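Long-range contacts in germination protein YpeB (Bacillus megaterium QM B1551, PDB 5BOI), which takes part in the germination of Bacillus spores and, through the PepSY-containing C-terminal domain described here, probably acts as an inhibitory protein: residues P164-I168 with I217-T221; K182-L188 with C201-T207; D211-I215 with K226-L230. All coordinates share one frame; numbering follows the deposited sequence.

Contact 1. Residues P164-I168 with I217-T221; sequences PKPKI and INADT
Lys167 and Ile168 dock on Ala219 and Asp220 in a contact between two loops: residues 164-168 lead into helix 170-175, whereas residues 217-221 form the end of strand 211-218 and the turn after it. The carbonyl oxygen of Ala219 is held by two successive backbone N-H groups, Lys167 N at 2.9 Å and Ile168 N at 3.1 Å, which reach it from opposite faces of the carbonyl plane. Beside this pair the side chains of Lys167 and Asp220 form a long salt bridge, with NZ of Lys167 3.4 Å from OD1 of Asp220. The lysine chain folds back to make it, bent at chi2 (-65°) and chi4 (-62°), and its CG passes close to the same carboxylate. A water donates to Asp220 OD1 and to Lys165 O, tying the carboxylate to the backbone of Lys165 as well.

Ile168 lays its branched side chain against the backbone of the turn. Its CG1 lies 3.5 Å from Ala219 O, CD1 continues toward Asn218 O, and CG2 rests near Asp220 O. Replacing it with an alanine would probably open a gap beside the backbone of 218-220, where CG1, CG2 and CD1 now lie. The apolar pairing belongs to Pro166, rigid and without an N-H to satisfy, whose CB is 3.9 Å from Ala219 CB; both also touch Tyr202 of strand 198-208.

The turn is braced from within: Asn218 OD1 accepts from Asp220 N at 2.8 Å, an Asx turn, and from Thr221 N at 3.0 Å, an Asx motif, while its ND2 is bonded to Glu225. Asparagine suits this place because its short side chain brings OD1 within reach of the N-H groups two and three residues on, here closing the end of a strand in the PepSY family region.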
# COMPACT_ATOMS: atom_id res chain seq x y z
N PRO A 164 10.77 -20.07 4.21
CA PRO A 164 11.01 -21.51 4.06
C PRO A 164 10.84 -21.97 2.62
O PRO A 164 10.24 -21.27 1.80
CB PRO A 164 9.94 -22.14 4.96
CG PRO A 164 8.82 -21.16 4.92
CD PRO A 164 9.48 -19.80 4.89
N LYS A 165 11.36 -23.15 2.32
CA LYS A 165 11.19 -23.77 1.02
C LYS A 165 9.81 -24.42 0.94
O LYS A 165 9.34 -25.00 1.92
CB LYS A 165 12.30 -24.80 0.77
CG LYS A 165 12.48 -25.20 -0.68
CD LYS A 165 13.69 -26.12 -0.84
CE LYS A 165 14.90 -25.54 -0.11
NZ LYS A 165 15.94 -25.02 -1.05
N PRO A 166 9.15 -24.32 -0.22
CA PRO A 166 7.87 -25.03 -0.35
C PRO A 166 8.08 -26.51 -0.23
O PRO A 166 9.14 -27.01 -0.61
CB PRO A 166 7.40 -24.68 -1.77
CG PRO A 166 8.11 -23.41 -2.10
CD PRO A 166 9.41 -23.44 -1.38
N LYS A 167 7.07 -27.20 0.28
CA LYS A 167 7.08 -28.67 0.32
C LYS A 167 6.40 -29.28 -0.92
O LYS A 167 6.54 -30.49 -1.18
CB LYS A 167 6.38 -29.22 1.57
CG LYS A 167 6.77 -28.64 2.91
CD LYS A 167 8.20 -28.90 3.30
CE LYS A 167 8.41 -28.47 4.73
NZ LYS A 167 8.18 -27.01 4.89
N ILE A 168 5.65 -28.48 -1.67
CA ILE A 168 5.08 -28.95 -2.93
C ILE A 168 5.53 -28.02 -4.06
O ILE A 168 5.87 -26.86 -3.82
CB ILE A 168 3.53 -29.03 -2.90
CG1 ILE A 168 2.89 -27.63 -2.91
CG2 ILE A 168 3.05 -29.89 -1.72
CD1 ILE A 168 1.34 -27.67 -2.99
N ILE A 217 -2.70 -20.83 -2.61
CA ILE A 217 -2.60 -22.26 -2.27
C ILE A 217 -1.42 -22.48 -1.33
O ILE A 217 -0.29 -22.09 -1.64
CB ILE A 217 -2.42 -23.13 -3.54
CG1 ILE A 217 -3.62 -23.02 -4.48
CG2 ILE A 217 -2.15 -24.62 -3.19
CD1 ILE A 217 -4.95 -23.38 -3.86
N ASN A 218 -1.68 -23.06 -0.15
CA ASN A 218 -0.63 -23.30 0.84
C ASN A 218 0.54 -24.09 0.22
O ASN A 218 0.33 -25.12 -0.41
CB ASN A 218 -1.21 -24.06 2.05
CG ASN A 218 -0.21 -24.17 3.21
OD1 ASN A 218 0.82 -24.84 3.10
ND2 ASN A 218 -0.52 -23.50 4.31
N ALA A 219 1.77 -23.59 0.38
CA ALA A 219 2.95 -24.19 -0.31
C ALA A 219 3.46 -25.46 0.38
O ALA A 219 4.40 -26.09 -0.12
CB ALA A 219 4.08 -23.18 -0.41
N ASP A 220 2.87 -25.81 1.52
CA ASP A 220 3.22 -27.06 2.23
C ASP A 220 2.15 -28.13 2.07
O ASP A 220 2.46 -29.30 1.89
CB ASP A 220 3.47 -26.80 3.72
CG ASP A 220 4.76 -26.00 3.97
OD1 ASP A 220 5.56 -25.83 3.02
OD2 ASP A 220 4.97 -25.54 5.12
N THR A 221 0.87 -27.72 2.16
CA THR A 221 -0.23 -28.68 2.13
C THR A 221 -0.97 -28.77 0.80
O THR A 221 -1.71 -29.73 0.54
CB THR A 221 -1.31 -28.34 3.20
OG1 THR A 221 -1.87 -27.05 2.92
CG2 THR A 221 -0.75 -28.35 4.61
O HOH W 1 7.59 -24.41 3.90

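Contact 2. Residues K182-L188 with C201-T207; sequences KVMEERL and CYEFLGT. With SO4 (sulfate ion), chain C.
Leu205 O is gripped by two consecutive amides of the facing strand, Met184 N at 2.8 Å and Glu185 N at 3.1 Å, both in its carbonyl plane. One residue thus faces two, and the register shifts by one. Gly206, paired with Val183, lies just beyond; a CB on it would probably come too close to Lys182 O, which suits glycine to this place. Past the bulge regular pairing resumes, with Glu203 N bonded to Arg187 O at 2.7 Å.

On the face of Phe204 and Tyr202, apolar and acidic groups share the rings. CD2 of Leu188 lies over one face of the Tyr202 ring, 4.0 Å from its centroid, a CH-pi contact. Glu186 OE2 comes to the edge of that ring, 3.2 Å from CD1 of Tyr202, where the C-H groups carry slight positive charge. The turn at chi2 (-80°) of Glu186 brings its carboxylate there, while its CG touches Phe204 CE1. Tyr202 OH bonds to Ile168 O, and helix 170-175 covers both rings.

On the other face Arg187 bends back to give NH1 to its neighbour Glu186 O at 3.0 Å. Glu185 OE2 sits over the guanidinium face, attracted by charge alone, and a sulfate, probably from the crystallisation liquor, takes the edge through O2, 3.0 Å from Arg187 NH2. These strands form an antiparallel beta hairpin interrupted by a classic beta bulge.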
# COMPACT_ATOMS: atom_id res chain seq x y z
N LYS A 182 -8.72 -20.27 -15.14
CA LYS A 182 -7.78 -20.06 -16.23
C LYS A 182 -6.61 -19.20 -15.76
O LYS A 182 -6.71 -17.98 -15.70
CB LYS A 182 -8.48 -19.40 -17.43
CG LYS A 182 -9.75 -20.11 -17.88
CD LYS A 182 -9.51 -21.60 -18.08
CE LYS A 182 -10.80 -22.33 -18.42
NZ LYS A 182 -11.31 -21.95 -19.76
N VAL A 183 -5.50 -19.85 -15.42
CA VAL A 183 -4.37 -19.15 -14.81
C VAL A 183 -3.70 -18.21 -15.78
O VAL A 183 -3.48 -18.55 -16.94
CB VAL A 183 -3.32 -20.14 -14.26
CG1 VAL A 183 -2.19 -19.39 -13.58
CG2 VAL A 183 -3.98 -21.11 -13.30
N MET A 184 -3.37 -17.01 -15.31
CA MET A 184 -2.62 -16.07 -16.13
C MET A 184 -1.25 -15.77 -15.51
O MET A 184 -0.31 -15.40 -16.21
CB MET A 184 -3.42 -14.78 -16.31
CG MET A 184 -4.73 -15.00 -17.05
SD MET A 184 -5.97 -13.73 -16.73
CE MET A 184 -4.97 -12.35 -16.20
N GLU A 185 -1.13 -15.98 -14.21
CA GLU A 185 0.10 -15.64 -13.50
C GLU A 185 0.25 -16.44 -12.20
O GLU A 185 -0.74 -16.73 -11.53
CB GLU A 185 0.13 -14.15 -13.20
CG GLU A 185 1.40 -13.70 -12.51
CD GLU A 185 1.73 -12.24 -12.77
OE1 GLU A 185 1.33 -11.73 -13.85
OE2 GLU A 185 2.39 -11.62 -11.92
N GLU A 186 1.48 -16.79 -11.86
CA GLU A 186 1.76 -17.46 -10.58
C GLU A 186 3.04 -16.92 -9.94
O GLU A 186 4.05 -16.78 -10.62
CB GLU A 186 1.89 -18.97 -10.78
CG GLU A 186 2.32 -19.77 -9.53
CD GLU A 186 3.82 -19.71 -9.26
OE1 GLU A 186 4.60 -19.80 -10.23
OE2 GLU A 186 4.23 -19.57 -8.09
N ARG A 187 2.99 -16.66 -8.63
CA ARG A 187 4.15 -16.21 -7.86
C ARG A 187 4.12 -16.82 -6.46
O ARG A 187 3.08 -17.32 -6.04
CB ARG A 187 4.16 -14.69 -7.72
CG ARG A 187 4.30 -13.91 -9.03
CD ARG A 187 5.68 -14.11 -9.68
NE ARG A 187 5.86 -13.17 -10.79
CZ ARG A 187 5.36 -13.34 -12.01
NH1 ARG A 187 4.66 -14.42 -12.31
NH2 ARG A 187 5.58 -12.41 -12.95
N LEU A 188 5.23 -16.77 -5.72
CA LEU A 188 5.19 -17.11 -4.29
C LEU A 188 4.79 -15.90 -3.45
O LEU A 188 5.07 -14.76 -3.82
CB LEU A 188 6.54 -17.62 -3.80
CG LEU A 188 6.89 -19.07 -4.09
CD1 LEU A 188 8.37 -19.28 -3.81
CD2 LEU A 188 6.07 -20.02 -3.19
N CYS A 201 2.62 -19.31 0.46
CA CYS A 201 1.65 -19.80 -0.53
C CYS A 201 2.10 -19.61 -1.97
O CYS A 201 2.87 -18.70 -2.27
CB CYS A 201 0.31 -19.07 -0.40
SG CYS A 201 -0.51 -19.18 1.19
N TYR A 202 1.59 -20.44 -2.88
CA TYR A 202 1.64 -20.08 -4.30
C TYR A 202 0.42 -19.22 -4.57
O TYR A 202 -0.70 -19.63 -4.23
CB TYR A 202 1.60 -21.31 -5.19
CG TYR A 202 2.86 -22.14 -5.09
CD1 TYR A 202 3.97 -21.80 -5.82
CD2 TYR A 202 2.91 -23.27 -4.27
CE1 TYR A 202 5.15 -22.55 -5.73
CE2 TYR A 202 4.07 -24.05 -4.18
CZ TYR A 202 5.19 -23.67 -4.92
OH TYR A 202 6.37 -24.41 -4.84
N GLU A 203 0.63 -18.05 -5.16
CA GLU A 203 -0.45 -17.14 -5.51
C GLU A 203 -0.74 -17.27 -6.99
O GLU A 203 0.17 -17.19 -7.81
CB GLU A 203 -0.07 -15.70 -5.17
CG GLU A 203 -1.06 -14.67 -5.67
CD GLU A 203 -0.39 -13.36 -6.01
OE1 GLU A 203 0.45 -12.90 -5.21
OE2 GLU A 203 -0.70 -12.79 -7.08
N PHE A 204 -2.00 -17.48 -7.35
CA PHE A 204 -2.41 -17.58 -8.74
C PHE A 204 -3.37 -16.45 -9.08
O PHE A 204 -4.34 -16.20 -8.35
CB PHE A 204 -3.09 -18.93 -9.01
CG PHE A 204 -2.17 -20.13 -8.84
CD1 PHE A 204 -1.38 -20.57 -9.89
CD2 PHE A 204 -2.10 -20.81 -7.62
CE1 PHE A 204 -0.52 -21.67 -9.76
CE2 PHE A 204 -1.28 -21.91 -7.46
CZ PHE A 204 -0.47 -22.35 -8.54
N LEU A 205 -3.11 -15.78 -10.19
CA LEU A 205 -4.02 -14.78 -10.73
C LEU A 205 -4.66 -15.38 -11.98
O LEU A 205 -3.95 -15.83 -12.89
CB LEU A 205 -3.25 -13.50 -11.05
CG LEU A 205 -3.92 -12.19 -11.46
CD1 LEU A 205 -5.06 -11.85 -10.55
CD2 LEU A 205 -2.86 -11.09 -11.41
N GLY A 206 -5.99 -15.41 -12.02
CA GLY A 206 -6.66 -16.04 -13.14
C GLY A 206 -8.10 -15.58 -13.28
O GLY A 206 -8.56 -14.70 -12.55
N THR A 207 -8.81 -16.17 -14.24
CA THR A 207 -10.20 -15.80 -14.45
C THR A 207 -11.09 -17.01 -14.26
O THR A 207 -10.77 -18.11 -14.74
CB THR A 207 -10.44 -15.20 -15.84
OG1 THR A 207 -10.19 -16.20 -16.83
CG2 THR A 207 -9.50 -14.02 -16.07
S SO4 C . 8.51 -9.96 -11.37
O1 SO4 C . 8.69 -9.31 -10.07
O2 SO4 C . 7.08 -10.12 -11.64
O3 SO4 C . 9.16 -11.27 -11.38
O4 SO4 C . 9.09 -9.10 -12.40

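Contact 3. Residues D211-I215 with K226-L230; sequences DTYRI and KVEKL
Backbone bonds join Arg214 and Glu228 in both directions: Arg214 N to Glu228 O and Glu228 N to Arg214 O, both 2.8 Å. Leu230 N donates to Thr212 O at 2.7 Å.

In the same pair, Arg214 NH1 makes a salt bridge with Glu228 OE1, hydrogen-bonded at 3.3 Å on the syn side, 31° out of the carboxylate plane. Both chains start anti to their backbone N (chi1 -171° in Arg214, 174° in Glu228), which sends them the same way off the sheet and brings the charges together. Arginine suits this buried place because its N-H groups serve several partners: NH2 bonds to Ala107 O, and NE makes a weak, long ion pair with Glu203.

Van der Waals packing continues on both faces. Leu230 CD1 lies over one face of the Arg214 guanidinium and makes an apolar contact with Thr212 CG2. Lys229 CG lies over one face of the Tyr213 ring, with CB 3.6 Å from Tyr213 CE2; the methylenes rest on the ring while the ammonium group extends past it. Val227 CG1 touches both Tyr213 CD2 and Ile215 CG1, each 4.2 Å away. These strands make the C-terminal antiparallel beta hairpin of the PepSY family region.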
# COMPACT_ATOMS: atom_id res chain seq x y z
N ASP A 211 -14.73 -13.28 -14.55
CA ASP A 211 -14.35 -12.55 -13.34
C ASP A 211 -12.90 -12.88 -13.01
O ASP A 211 -12.48 -14.02 -13.17
CB ASP A 211 -15.24 -12.92 -12.16
CG ASP A 211 -16.51 -12.10 -12.08
OD1 ASP A 211 -16.58 -11.00 -12.69
OD2 ASP A 211 -17.45 -12.56 -11.41
N THR A 212 -12.15 -11.88 -12.55
CA THR A 212 -10.76 -12.11 -12.15
C THR A 212 -10.62 -12.42 -10.66
O THR A 212 -11.17 -11.72 -9.81
CB THR A 212 -9.90 -10.90 -12.51
OG1 THR A 212 -9.99 -10.67 -13.92
CG2 THR A 212 -8.45 -11.13 -12.12
N TYR A 213 -9.86 -13.47 -10.37
CA TYR A 213 -9.64 -13.94 -9.00
C TYR A 213 -8.17 -14.07 -8.65
O TYR A 213 -7.37 -14.43 -9.50
CB TYR A 213 -10.28 -15.31 -8.79
CG TYR A 213 -11.79 -15.22 -8.71
CD1 TYR A 213 -12.56 -15.23 -9.86
CD2 TYR A 213 -12.42 -15.08 -7.48
CE1 TYR A 213 -13.92 -15.15 -9.80
CE2 TYR A 213 -13.80 -14.97 -7.42
CZ TYR A 213 -14.54 -15.01 -8.58
OH TYR A 213 -15.92 -14.91 -8.52
N ARG A 214 -7.83 -13.78 -7.40
CA ARG A 214 -6.55 -14.19 -6.85
C ARG A 214 -6.80 -15.35 -5.90
O ARG A 214 -7.67 -15.27 -5.00
CB ARG A 214 -5.85 -13.05 -6.12
CG ARG A 214 -4.39 -13.35 -5.73
CD ARG A 214 -3.80 -12.13 -5.00
NE ARG A 214 -3.43 -11.08 -5.94
CZ ARG A 214 -3.84 -9.82 -5.89
NH1 ARG A 214 -4.66 -9.40 -4.93
NH2 ARG A 214 -3.40 -8.97 -6.81
N ILE A 215 -6.06 -16.43 -6.11
CA ILE A 215 -6.20 -17.63 -5.27
C ILE A 215 -4.86 -17.99 -4.64
O ILE A 215 -3.84 -18.11 -5.35
CB ILE A 215 -6.73 -18.81 -6.08
CG1 ILE A 215 -8.15 -18.52 -6.57
CG2 ILE A 215 -6.76 -20.12 -5.20
CD1 ILE A 215 -8.50 -19.20 -7.88
N LYS A 226 -6.78 -18.57 0.79
CA LYS A 226 -7.53 -17.33 0.51
C LYS A 226 -7.96 -17.34 -0.94
O LYS A 226 -7.18 -17.73 -1.84
CB LYS A 226 -6.69 -16.07 0.79
CG LYS A 226 -7.39 -14.73 0.38
CD LYS A 226 -6.54 -13.52 0.75
CE LYS A 226 -7.31 -12.20 0.51
NZ LYS A 226 -6.51 -11.07 1.05
N VAL A 227 -9.20 -16.93 -1.14
CA VAL A 227 -9.74 -16.72 -2.47
C VAL A 227 -10.39 -15.34 -2.55
O VAL A 227 -11.28 -14.98 -1.74
CB VAL A 227 -10.78 -17.80 -2.85
CG1 VAL A 227 -11.41 -17.44 -4.21
CG2 VAL A 227 -10.11 -19.18 -2.87
N GLU A 228 -10.00 -14.56 -3.54
CA GLU A 228 -10.43 -13.18 -3.59
C GLU A 228 -10.83 -12.72 -5.00
O GLU A 228 -10.04 -12.80 -5.95
CB GLU A 228 -9.28 -12.33 -3.05
CG GLU A 228 -9.51 -10.88 -3.15
CD GLU A 228 -8.22 -10.11 -3.18
OE1 GLU A 228 -7.10 -10.69 -3.13
OE2 GLU A 228 -8.36 -8.88 -3.27
N LYS A 229 -12.06 -12.26 -5.16
CA LYS A 229 -12.43 -11.62 -6.43
C LYS A 229 -11.78 -10.24 -6.58
O LYS A 229 -11.80 -9.41 -5.65
CB LYS A 229 -13.95 -11.47 -6.56
CG LYS A 229 -14.37 -10.83 -7.87
CD LYS A 229 -15.85 -11.06 -8.18
CE LYS A 229 -16.74 -10.54 -7.06
NZ LYS A 229 -18.07 -10.09 -7.57
N LEU A 230 -11.22 -9.97 -7.76
CA LEU A 230 -10.70 -8.64 -8.04
C LEU A 230 -11.67 -7.86 -8.95
O LEU A 230 -12.46 -8.45 -9.67
CB LEU A 230 -9.32 -8.73 -8.70
CG LEU A 230 -8.30 -9.68 -8.05
CD1 LEU A 230 -6.94 -9.52 -8.73
CD2 LEU A 230 -8.17 -9.44 -6.56

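In the fold
From the N terminus, the chain first reaches 164-168, just before helix 170-175, and contact 1 closes only when 217-221 arrives 49 residues later. Within that long loop lies the whole of contact 2, the hairpin of strands 182-192 and 198-208. Contact 3 opens after contact 2 has closed, with 211-215, and ends at 226-230; since 217-221 falls between, contacts 1 and 3 cross. Strands 198-208 and 211-218 are neighbours, so backbone bonds such as Phe204 N to Ile215 O fuse contacts 2 and 3, whose centres are about 9 Å apart. Contact 1 fastens the loop entering the helix to this antiparallel sheet, where Tyr202 meets Pro166 and Ile168.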